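Local coordinates for capsular polysaccharide export system protein KpsC (PDB 6MGB), which transfers Kdo in a beta(2,4) linkage, probably from CMP-Kdo, in building the conserved glycolipid anchor of Gram-negative bacterial capsules, at residues G75-V80 against H136-Y141; P87-I92 against R302-A307; E127-L132 against N313-I318. All coordinates share one frame; numbering follows the deposited sequence. Where two conformers were deposited one is given.

The three contacts lie on the same side of the chain's centre and touch one another. Contact 1 is the one at the nucleotide: Ser-139, Lys-140 and Tyr-141 belong to the cytidine-5'-monophosphate pocket. Contact 2 adjoins it, its centre about 11 Å from that of contact 1, and Leu-77 O meets Ser-90 OG between them. Contact 3 is likewise about 11 Å from contact 1, centre to centre; there Ile-138 CD1 packs 3.9 Å from Ile-318 CG2. Contacts 2 and 3, with centres about 13 Å apart, meet where Tyr-303 lies against Ile-314 and Val-317. The side chains of Ser-90 and Ile-314 stay about 12 and 13 Å from the nucleotide at their nearest atoms.

Contact 1. Residues G75-V80 against H136-Y141; sequences GFLRSV and HKISKY. With C5P (cytidine-5'-monophosphate), chain D.
Leu-77 and Lys-140 bring the two loops together, their CA atoms 4.4 Å apart. Neither loop is helix or strand here. Lys-140 O takes two backbone bonds from the other loop. Arg-78 N, at 3.0 Å from Lys-140 O, lies in the carbonyl plane on a lone pair. Ser-79 N gives the second bond, nearly in line with the C=O. Lys-140 CA also makes a CA-H...O contact with Phe-76 O.

The Lys-140 side chain runs past Phe-76 O to Gly-75 O. Its CG is anti to the backbone N (chi1 -169°), and a bend at chi4 brings NZ to 2.9 Å from Gly-75 O. This donor stands above the carbonyl plane, 39° out of it. NZ is also hydrogen-bonded to Gln-248 OE1, and Gln-248 NE2 to Phe-76 O. Residues 139-141 line part of the nucleotide pocket of this GT-B-clan protein, and loop 75-80 backs them as a second shell. Lys-140 meets the ligand through carbon: CD is 3.7 Å from C5' of the nucleotide. Tyr-141 presents a ring edge to the ribose, with CE2 3.4 Å from O4' of the nucleotide. Lys-140 CG lies over the centre of one face of this ring. Were Lys-140 replaced by an alanine, Gly-75 O and Gln-248 OE1 would probably lose their shared donor, and a gap is likely beside C5' of the nucleotide.

Arg-78 passes Tyr-141 obliquely, its CD 3.9 Å from Tyr-141 CE1. Its NE forms a salt bridge with Asp-74, and NH1 bonds to Ser-79 OG nearly in the guanidinium plane. Ser-79 OG also bonds to Gly-81 O. Away from the nucleotide, Leu-77 CD2 meets Ile-138 CG2 at 3.9 Å, the side chains crossing at about a right angle.

Contact 2. Residues P87-I92 against R302-A307; sequences PPLSLI and RYINPA
Ser-90 CB approaches the Tyr-303 ring obliquely, 3.4 Å from Tyr-303 CD1. Both side chains project from the same side of the sheet. Ser-90 OG sits between its backbone N and carbonyl carbon (chi1 63°), which puts it within bonding distance of a water shared with Tyr-303 OH. This water donates to both hydroxyl oxygens, at 2.8 Å from Ser-90 OG and 2.8 Å from Tyr-303 OH. Each oxygen has a further partner: Leu-77 O for Ser-90 OG, and Tyr-297 O for Tyr-303 OH.

Leu-91 and Arg-302 point to the opposite side of the sheet. Their backbones are joined in both directions, with Leu-91 N 2.9 Å from Arg-302 O and Arg-302 N 2.8 Å from Leu-91 O. The Arg-302 chain runs extended from CG to NE, and NH1 bonds to Phe-28 O.

At the other end the pairing weakens. Ile-304 N gives a weak bond to Leu-89 O at 3.4 Å. Leu-89 CD2 then packs on Pro-306 CG at 4.1 Å, the side chains crossing at about a right angle. Around Pro-306, Asn-305 OD1 accepts from Ala-307 N in an Asx turn.

Ser-90 with Tyr-303 is a non-hydrogen-bonded pair and Leu-91 with Arg-302 a hydrogen-bonded pair, the alternation of an antiparallel ladder; it joins the late strand 302-305 to strand 90-94 within the mixed sheet.

Contact 3. Residues E127-L132 against N313-I318; sequences ERALKL and NIFDVI
Ala-129 sits against Ile-314, Phe-315 and Ile-318 where two nearly parallel helices pack side by side. The axes of the two short segments approach to 10.8 Å, at 18°. This is apolar helix packing, with no hydrogen bond across it. It joins helix 120-135 to the C-terminal helix 314-322.

The close part surrounds the small Ala-129 side chain. Its CB is 3.9 Å from Phe-315 CE1 and 4.1 Å from Ile-318 CD1, with Ile-314 CD1 also near. Phe-315 CG is anti to the carbonyl carbon (chi1 -64°), which carries the ring across to the other helix. Its CE1 comes within 3.7 Å of Ala-129 N. Leu-132 CD1 and Arg-128 CB approach the edge of this ring, while Ile-314 CG2 of its own helix covers one face toward the rim. A turn further on, Leu-132 CB meets Ile-318 CG2 at 4.1 Å.

The solvent side is looser. Arg-128 is exposed and has two conformers, so the place of its guanidinium near Phe-315 CZ is doubtful.

Asn-313 and Asp-316 form a capping box at the start of helix 314-322. Asn-313 N bonds to Asp-316 OD2, and Asp-316 N returns a bond to Asn-313 OD1 at 3.2 Å.

Contact 1. Residues G75-V80 against H136-Y141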
loop_
_atom_site.group_PDB
_atom_site.type_symbol
_atom_site.label_atom_id
_atom_site.label_comp_id
_atom_site.label_asym_id
_atom_site.label_seq_id
_atom_site.Cartn_x
_atom_site.Cartn_y
_atom_site.Cartn_z
ATOM N N GLY A 75 4.014 6.348 0.536
ATOM C CA GLY A 75 3.224 6.032 1.705
ATOM C C GLY A 75 1.846 5.522 1.329
ATOM O O GLY A 75 1.401 5.606 0.183
ATOM N N PHE A 76 1.158 4.969 2.331
ATOM C CA PHE A 76 -0.190 4.458 2.104
ATOM C C PHE A 76 -1.173 5.583 1.807
ATOM O O PHE A 76 -2.109 5.393 1.022
ATOM C CB PHE A 76 -0.646 3.640 3.312
ATOM C CG PHE A 76 0.099 2.342 3.483
ATOM C CD1 PHE A 76 0.265 1.477 2.414
ATOM C CD2 PHE A 76 0.635 1.991 4.712
ATOM C CE1 PHE A 76 0.947 0.285 2.566
ATOM C CE2 PHE A 76 1.321 0.800 4.869
ATOM C CZ PHE A 76 1.478 -0.053 3.795
ATOM N N LEU A 77 -0.984 6.749 2.423
ATOM C CA LEU A 77 -1.671 7.976 2.032
ATOM C C LEU A 77 -0.666 8.819 1.258
ATOM O O LEU A 77 0.293 9.335 1.839
ATOM C CB LEU A 77 -2.197 8.735 3.248
ATOM C CG LEU A 77 -3.187 8.012 4.162
ATOM C CD1 LEU A 77 -3.645 8.944 5.273
ATOM C CD2 LEU A 77 -4.378 7.489 3.374
ATOM N N ARG A 78 -0.875 8.957 -0.052
ATOM C CA ARG A 78 0.158 9.517 -0.917
ATOM C C ARG A 78 -0.096 10.975 -1.290
ATOM O O ARG A 78 0.769 11.825 -1.069
ATOM C CB ARG A 78 0.312 8.675 -2.189
ATOM C CG ARG A 78 1.561 9.048 -2.975
ATOM C CD ARG A 78 1.509 8.601 -4.416
ATOM N NE ARG A 78 2.715 9.007 -5.131
ATOM C CZ ARG A 78 2.957 10.245 -5.556
ATOM N NH1 ARG A 78 2.075 11.214 -5.344
ATOM N NH2 ARG A 78 4.084 10.515 -6.200
ATOM N N SER A 79 -1.249 11.284 -1.872
ATOM C CA SER A 79 -1.407 12.595 -2.496
ATOM C C SER A 79 -2.857 12.800 -2.915
ATOM O O SER A 79 -3.704 11.910 -2.784
ATOM C CB SER A 79 -0.477 12.731 -3.703
ATOM O OG SER A 79 -0.684 11.663 -4.615
ATOM N N VAL A 80 -3.133 14.004 -3.408
ATOM C CA VAL A 80 -4.340 14.295 -4.175
ATOM C C VAL A 80 -3.904 14.227 -5.634
ATOM O O VAL A 80 -3.469 15.217 -6.224
ATOM C CB VAL A 80 -4.939 15.652 -3.814
ATOM C CG1 VAL A 80 -6.180 15.928 -4.655
ATOM C CG2 VAL A 80 -5.271 15.712 -2.331
ATOM N N HIS A 136 -14.283 11.167 5.783
ATOM C CA HIS A 136 -13.934 11.995 4.637
ATOM C C HIS A 136 -13.583 11.179 3.399
ATOM O O HIS A 136 -13.122 11.751 2.406
ATOM C CB HIS A 136 -12.775 12.925 4.997
ATOM C CG HIS A 136 -13.166 14.030 5.928
ATOM N ND1 HIS A 136 -13.034 13.934 7.297
ATOM C CD2 HIS A 136 -13.708 15.247 5.686
ATOM C CE1 HIS A 136 -13.466 15.049 7.856
ATOM N NE2 HIS A 136 -13.880 15.863 6.901
ATOM N N LYS A 137 -13.801 9.866 3.433
ATOM C CA LYS A 137 -13.580 9.001 2.276
ATOM C C LYS A 137 -12.181 9.206 1.696
ATOM O O LYS A 137 -12.001 9.441 0.499
ATOM C CB LYS A 137 -14.658 9.232 1.216
ATOM C CG LYS A 137 -16.075 8.989 1.718
ATOM C CD LYS A 137 -17.090 9.001 0.585
ATOM C CE LYS A 137 -18.504 8.775 1.098
ATOM N NZ LYS A 137 -18.959 9.874 1.996
ATOM N N ILE A 138 -11.181 9.110 2.568
ATOM C CA ILE A 138 -9.785 9.317 2.198
ATOM C C ILE A 138 -9.179 7.986 1.780
ATOM O O ILE A 138 -9.527 6.924 2.308
ATOM C CB ILE A 138 -9.007 9.961 3.366
ATOM C CG1 ILE A 138 -9.402 11.434 3.509
ATOM C CG2 ILE A 138 -7.497 9.834 3.164
ATOM C CD1 ILE A 138 -8.934 12.076 4.798
ATOM N N SER A 139 -8.259 8.042 0.823
ATOM C CA SER A 139 -7.601 6.847 0.307
ATOM C C SER A 139 -6.186 7.231 -0.115
ATOM O O SER A 139 -5.685 8.300 0.248
ATOM C CB SER A 139 -8.426 6.237 -0.840
ATOM O OG SER A 139 -8.568 7.154 -1.911
ATOM N N LYS A 140 -5.537 6.357 -0.887
ATOM C CA LYS A 140 -4.154 6.602 -1.285
ATOM C C LYS A 140 -4.044 7.829 -2.185
ATOM O O LYS A 140 -3.182 8.689 -1.970
ATOM C CB LYS A 140 -3.588 5.370 -1.992
ATOM C CG LYS A 140 -2.083 5.415 -2.224
ATOM C CD LYS A 140 -1.593 4.175 -2.963
ATOM C CE LYS A 140 -0.074 4.071 -2.943
ATOM N NZ LYS A 140 0.436 3.592 -1.626
ATOM N N TYR A 141 -4.908 7.928 -3.199
ATOM C CA TYR A 141 -4.763 8.935 -4.244
ATOM C C TYR A 141 -5.781 10.066 -4.173
ATOM O O TYR A 141 -5.482 11.167 -4.635
ATOM C CB TYR A 141 -4.852 8.277 -5.628
ATOM C CG TYR A 141 -3.749 7.273 -5.894
ATOM C CD1 TYR A 141 -2.420 7.673 -5.965
ATOM C CD2 TYR A 141 -4.038 5.928 -6.082
ATOM C CE1 TYR A 141 -1.408 6.759 -6.209
ATOM C CE2 TYR A 141 -3.034 5.009 -6.328
ATOM C CZ TYR A 141 -1.722 5.429 -6.390
ATOM O OH TYR A 141 -0.722 4.516 -6.633
HETATM O O3P C5P D . -2.002 -1.627 -4.184
HETATM P P C5P D . -2.574 -1.028 -5.449
HETATM O O1P C5P D . -3.318 -2.117 -6.216
HETATM O O2P C5P D . -1.631 -0.320 -6.402
HETATM O "O5'" C5P D . -3.664 0.024 -4.968
HETATM C "C5'" C5P D . -3.309 1.351 -4.609
HETATM C "C4'" C5P D . -4.539 2.171 -4.319
HETATM O "O4'" C5P D . -5.221 2.462 -5.567
HETATM C "C3'" C5P D . -5.596 1.482 -3.467
HETATM O "O3'" C5P D . -5.336 1.595 -2.079
HETATM C "C2'" C5P D . -6.886 2.171 -3.897
HETATM O "O2'" C5P D . -7.048 3.418 -3.236
HETATM C "C1'" C5P D . -6.620 2.428 -5.381
HETATM N N1 C5P D . -7.179 1.356 -6.239
HETATM C C2 C5P D . -8.473 1.563 -6.964
HETATM N N3 C5P D . -9.031 0.468 -7.833
HETATM C C4 C5P D . -8.317 -0.797 -7.980
HETATM C C5 C5P D . -7.029 -1.002 -7.259
HETATM C C6 C5P D . -6.472 0.093 -6.391
HETATM O O2 C5P D . -9.056 2.585 -6.849
HETATM N N4 C5P D . -8.859 -1.860 -8.821
#

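Contact 2. Residues P87-I92 against R302-A307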
loop_
_atom_site.group_PDB
_atom_site.type_symbol
_atom_site.label_atom_id
_atom_site.label_comp_id
_atom_site.label_asym_id
_atom_site.label_seq_id
_atom_site.Cartn_x
_atom_site.Cartn_y
_atom_site.Cartn_z
ATOM N N PRO A 87 4.182 15.140 -5.759
ATOM C CA PRO A 87 5.100 14.378 -4.912
ATOM C C PRO A 87 4.345 13.679 -3.795
ATOM O O PRO A 87 3.225 14.080 -3.443
ATOM C CB PRO A 87 6.048 15.451 -4.362
ATOM C CG PRO A 87 5.232 16.687 -4.348
ATOM C CD PRO A 87 4.321 16.593 -5.545
ATOM N N PRO A 88 4.922 12.632 -3.210
ATOM C CA PRO A 88 4.221 11.923 -2.135
ATOM C C PRO A 88 4.199 12.743 -0.854
ATOM O O PRO A 88 5.155 13.452 -0.530
ATOM C CB PRO A 88 5.037 10.637 -1.966
ATOM C CG PRO A 88 6.411 11.014 -2.407
ATOM C CD PRO A 88 6.232 12.026 -3.508
ATOM N N LEU A 89 3.086 12.644 -0.128
ATOM C CA LEU A 89 2.943 13.325 1.150
ATOM C C LEU A 89 3.462 12.497 2.315
ATOM O O LEU A 89 3.719 13.053 3.388
ATOM C CB LEU A 89 1.474 13.683 1.389
ATOM C CG LEU A 89 0.856 14.617 0.343
ATOM C CD1 LEU A 89 -0.622 14.826 0.627
ATOM C CD2 LEU A 89 1.588 15.951 0.303
ATOM N N SER A 90 3.607 11.188 2.131
ATOM C CA SER A 90 4.272 10.336 3.101
ATOM C C SER A 90 5.124 9.331 2.344
ATOM O O SER A 90 4.882 9.037 1.171
ATOM C CB SER A 90 3.272 9.618 4.015
ATOM O OG SER A 90 2.436 8.740 3.285
ATOM N N LEU A 91 6.135 8.812 3.033
ATOM C CA LEU A 91 7.112 7.926 2.425
ATOM C C LEU A 91 7.358 6.751 3.357
ATOM O O LEU A 91 7.511 6.934 4.567
ATOM C CB LEU A 91 8.427 8.666 2.150
ATOM C CG LEU A 91 9.428 7.995 1.214
ATOM C CD1 LEU A 91 8.974 8.113 -0.233
ATOM C CD2 LEU A 91 10.805 8.610 1.406
ATOM N N ILE A 92 7.384 5.550 2.792
ATOM C CA ILE A 92 7.743 4.354 3.542
ATOM C C ILE A 92 9.241 4.130 3.398
ATOM O O ILE A 92 9.774 4.116 2.282
ATOM C CB ILE A 92 6.941 3.136 3.055
ATOM C CG1 ILE A 92 5.511 3.222 3.598
ATOM C CG2 ILE A 92 7.599 1.832 3.503
ATOM C CD1 ILE A 92 4.541 2.260 2.952
ATOM N N ARG A 302 6.503 7.568 7.115
ATOM C CA ARG A 302 7.039 8.847 7.565
ATOM C C ARG A 302 6.261 9.967 6.888
ATOM O O ARG A 302 6.241 10.060 5.656
ATOM C CB ARG A 302 8.530 8.961 7.252
ATOM C CG ARG A 302 9.343 7.799 7.782
ATOM C CD ARG A 302 10.830 8.065 7.699
ATOM N NE ARG A 302 11.599 6.955 8.250
ATOM C CZ ARG A 302 12.919 6.954 8.396
ATOM N NH1 ARG A 302 13.633 8.012 8.033
ATOM N NH2 ARG A 302 13.526 5.893 8.908
ATOM N N TYR A 303 5.625 10.810 7.692
ATOM C CA TYR A 303 4.786 11.886 7.189
ATOM C C TYR A 303 5.507 13.223 7.273
ATOM O O TYR A 303 6.280 13.479 8.199
ATOM C CB TYR A 303 3.478 11.973 7.983
ATOM C CG TYR A 303 2.558 10.796 7.780
ATOM C CD1 TYR A 303 1.621 10.798 6.759
ATOM C CD2 TYR A 303 2.620 9.684 8.611
ATOM C CE1 TYR A 303 0.777 9.725 6.558
ATOM C CE2 TYR A 303 1.777 8.608 8.424
ATOM C CZ TYR A 303 0.858 8.633 7.394
ATOM O OH TYR A 303 0.014 7.566 7.199
ATOM N N ILE A 304 5.243 14.074 6.288
ATOM C CA ILE A 304 5.670 15.466 6.316
ATOM C C ILE A 304 4.434 16.327 6.513
ATOM O O ILE A 304 3.323 15.956 6.118
ATOM C CB ILE A 304 6.439 15.902 5.045
ATOM C CG1 ILE A 304 5.777 15.391 3.754
ATOM C CG2 ILE A 304 7.882 15.429 5.118
ATOM C CD1 ILE A 304 4.540 16.159 3.312
ATOM N N ASN A 305 4.627 17.472 7.148
ATOM C CA ASN A 305 3.545 18.436 7.250
ATOM C C ASN A 305 3.480 19.177 5.920
ATOM O O ASN A 305 4.372 19.982 5.623
ATOM C CB ASN A 305 3.774 19.398 8.414
ATOM C CG ASN A 305 2.621 20.359 8.602
ATOM O OD1 ASN A 305 1.797 20.540 7.704
ATOM N ND2 ASN A 305 2.553 20.980 9.774
ATOM N N PRO A 306 2.469 18.927 5.083
ATOM C CA PRO A 306 2.477 19.544 3.746
ATOM C C PRO A 306 2.535 21.057 3.785
ATOM O O PRO A 306 3.019 21.675 2.829
ATOM C CB PRO A 306 1.166 19.043 3.120
ATOM C CG PRO A 306 0.802 17.829 3.903
ATOM C CD PRO A 306 1.260 18.111 5.295
ATOM N N ALA A 307 2.066 21.673 4.869
ATOM C CA ALA A 307 2.007 23.126 4.954
ATOM C C ALA A 307 3.349 23.753 5.301
ATOM O O ALA A 307 3.556 24.937 5.011
ATOM C CB ALA A 307 0.964 23.537 5.993
HETATM O O HOH W 1 0.943 6.829 4.669
#

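Contact 3. Residues E127-L132 against N313-I318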
loop_
_atom_site.group_PDB
_atom_site.type_symbol
_atom_site.label_atom_id
_atom_site.label_comp_id
_atom_site.label_asym_id
_atom_site.label_seq_id
_atom_site.Cartn_x
_atom_site.Cartn_y
_atom_site.Cartn_z
ATOM N N GLU A 127 -7.749 5.495 16.605
ATOM C CA GLU A 127 -9.199 5.627 16.487
ATOM C C GLU A 127 -9.572 6.940 15.813
ATOM O O GLU A 127 -10.435 6.977 14.928
ATOM C CB GLU A 127 -9.849 5.535 17.869
ATOM C CG GLU A 127 -9.832 4.147 18.480
ATOM C CD GLU A 127 -10.567 4.088 19.805
ATOM O OE1 GLU A 127 -11.178 5.106 20.191
ATOM O OE2 GLU A 127 -10.535 3.024 20.460
ATOM N N ARG A 128 -8.928 8.034 16.222
ATOM C CA ARG A 128 -9.235 9.341 15.649
ATOM C C ARG A 128 -8.917 9.375 14.160
ATOM O O ARG A 128 -9.733 9.821 13.345
ATOM C CB ARG A 128 -8.457 10.429 16.391
ATOM C CG ARG A 128 -9.153 10.957 17.637
ATOM C CD ARG A 128 -8.159 11.208 18.762
ATOM N NE ARG A 128 -7.029 12.031 18.336
ATOM C CZ ARG A 128 -5.900 12.168 19.026
ATOM N NH1 ARG A 128 -5.737 11.534 20.179
ATOM N NH2 ARG A 128 -4.927 12.938 18.559
ATOM N N ALA A 129 -7.723 8.910 13.785
ATOM C CA ALA A 129 -7.327 8.944 12.382
ATOM C C ALA A 129 -8.225 8.051 11.536
ATOM O O ALA A 129 -8.611 8.421 10.421
ATOM C CB ALA A 129 -5.864 8.525 12.242
ATOM N N LEU A 130 -8.574 6.871 12.052
ATOM C CA LEU A 130 -9.427 5.959 11.299
ATOM C C LEU A 130 -10.801 6.571 11.053
ATOM O O LEU A 130 -11.340 6.480 9.944
ATOM C CB LEU A 130 -9.547 4.628 12.041
ATOM C CG LEU A 130 -10.405 3.540 11.392
ATOM C CD1 LEU A 130 -9.877 3.163 10.012
ATOM C CD2 LEU A 130 -10.457 2.318 12.296
ATOM N N LYS A 131 -11.382 7.209 12.071
ATOM C CA LYS A 131 -12.686 7.836 11.892
ATOM C C LYS A 131 -12.624 8.944 10.847
ATOM O O LYS A 131 -13.513 9.053 9.994
ATOM C CB LYS A 131 -13.198 8.386 13.225
ATOM C CG LYS A 131 -14.520 9.130 13.106
ATOM C CD LYS A 131 -15.046 9.586 14.455
ATOM C CE LYS A 131 -16.223 10.536 14.288
ATOM N NZ LYS A 131 -17.288 9.970 13.412
ATOM N N LEU A 132 -11.584 9.780 10.898
ATOM C CA LEU A 132 -11.455 10.858 9.923
ATOM C C LEU A 132 -11.335 10.309 8.506
ATOM O O LEU A 132 -11.952 10.835 7.573
ATOM C CB LEU A 132 -10.247 11.732 10.266
ATOM C CG LEU A 132 -10.411 12.687 11.453
ATOM C CD1 LEU A 132 -9.062 13.228 11.895
ATOM C CD2 LEU A 132 -11.350 13.835 11.102
ATOM N N ASN A 313 2.969 14.231 11.138
ATOM C CA ASN A 313 2.274 12.997 11.474
ATOM C C ASN A 313 1.077 12.837 10.546
ATOM O O ASN A 313 0.800 13.694 9.700
ATOM C CB ASN A 313 1.845 12.991 12.948
ATOM C CG ASN A 313 0.982 14.182 13.311
ATOM O OD1 ASN A 313 0.072 14.554 12.571
ATOM N ND2 ASN A 313 1.271 14.794 14.452
ATOM N N ILE A 314 0.357 11.726 10.715
ATOM C CA ILE A 314 -0.735 11.397 9.806
ATOM C C ILE A 314 -1.800 12.484 9.814
ATOM O O ILE A 314 -2.453 12.733 8.794
ATOM C CB ILE A 314 -1.333 10.022 10.172
ATOM C CG1 ILE A 314 -2.327 9.573 9.097
ATOM C CG2 ILE A 314 -1.996 10.079 11.543
ATOM C CD1 ILE A 314 -2.872 8.172 9.304
ATOM N N PHE A 315 -1.999 13.145 10.956
ATOM C CA PHE A 315 -3.048 14.154 11.054
ATOM C C PHE A 315 -2.718 15.393 10.233
ATOM O O PHE A 315 -3.631 16.091 9.778
ATOM C CB PHE A 315 -3.277 14.518 12.520
ATOM C CG PHE A 315 -3.796 13.374 13.348
ATOM C CD1 PHE A 315 -5.135 13.021 13.300
ATOM C CD2 PHE A 315 -2.945 12.644 14.163
ATOM C CE1 PHE A 315 -5.619 11.968 14.053
ATOM C CE2 PHE A 315 -3.425 11.590 14.920
ATOM C CZ PHE A 315 -4.762 11.252 14.863
ATOM N N ASP A 316 -1.432 15.684 10.027
ATOM C CA ASP A 316 -1.064 16.793 9.152
ATOM C C ASP A 316 -1.483 16.513 7.715
ATOM O O ASP A 316 -1.973 17.408 7.015
ATOM C CB ASP A 316 0.440 17.048 9.227
ATOM C CG ASP A 316 0.897 17.440 10.616
ATOM O OD1 ASP A 316 0.166 18.194 11.294
ATOM O OD2 ASP A 316 1.986 16.993 11.029
ATOM N N VAL A 317 -1.301 15.273 7.258
ATOM C CA VAL A 317 -1.673 14.925 5.891
ATOM C C VAL A 317 -3.187 14.827 5.756
ATOM O O VAL A 317 -3.761 15.262 4.751
ATOM C CB VAL A 317 -0.966 13.621 5.471
ATOM C CG1 VAL A 317 -1.593 13.031 4.214
ATOM C CG2 VAL A 317 0.516 13.887 5.242
ATOM N N ILE A 318 -3.861 14.257 6.760
ATOM C CA ILE A 318 -5.320 14.189 6.722
ATOM C C ILE A 318 -5.905 15.587 6.572
ATOM O O ILE A 318 -6.705 15.851 5.668
ATOM C CB ILE A 318 -5.861 13.476 7.975
ATOM C CG1 ILE A 318 -5.483 11.993 7.941
ATOM C CG2 ILE A 318 -7.381 13.629 8.067
ATOM C CD1 ILE A 318 -5.876 11.214 9.183
#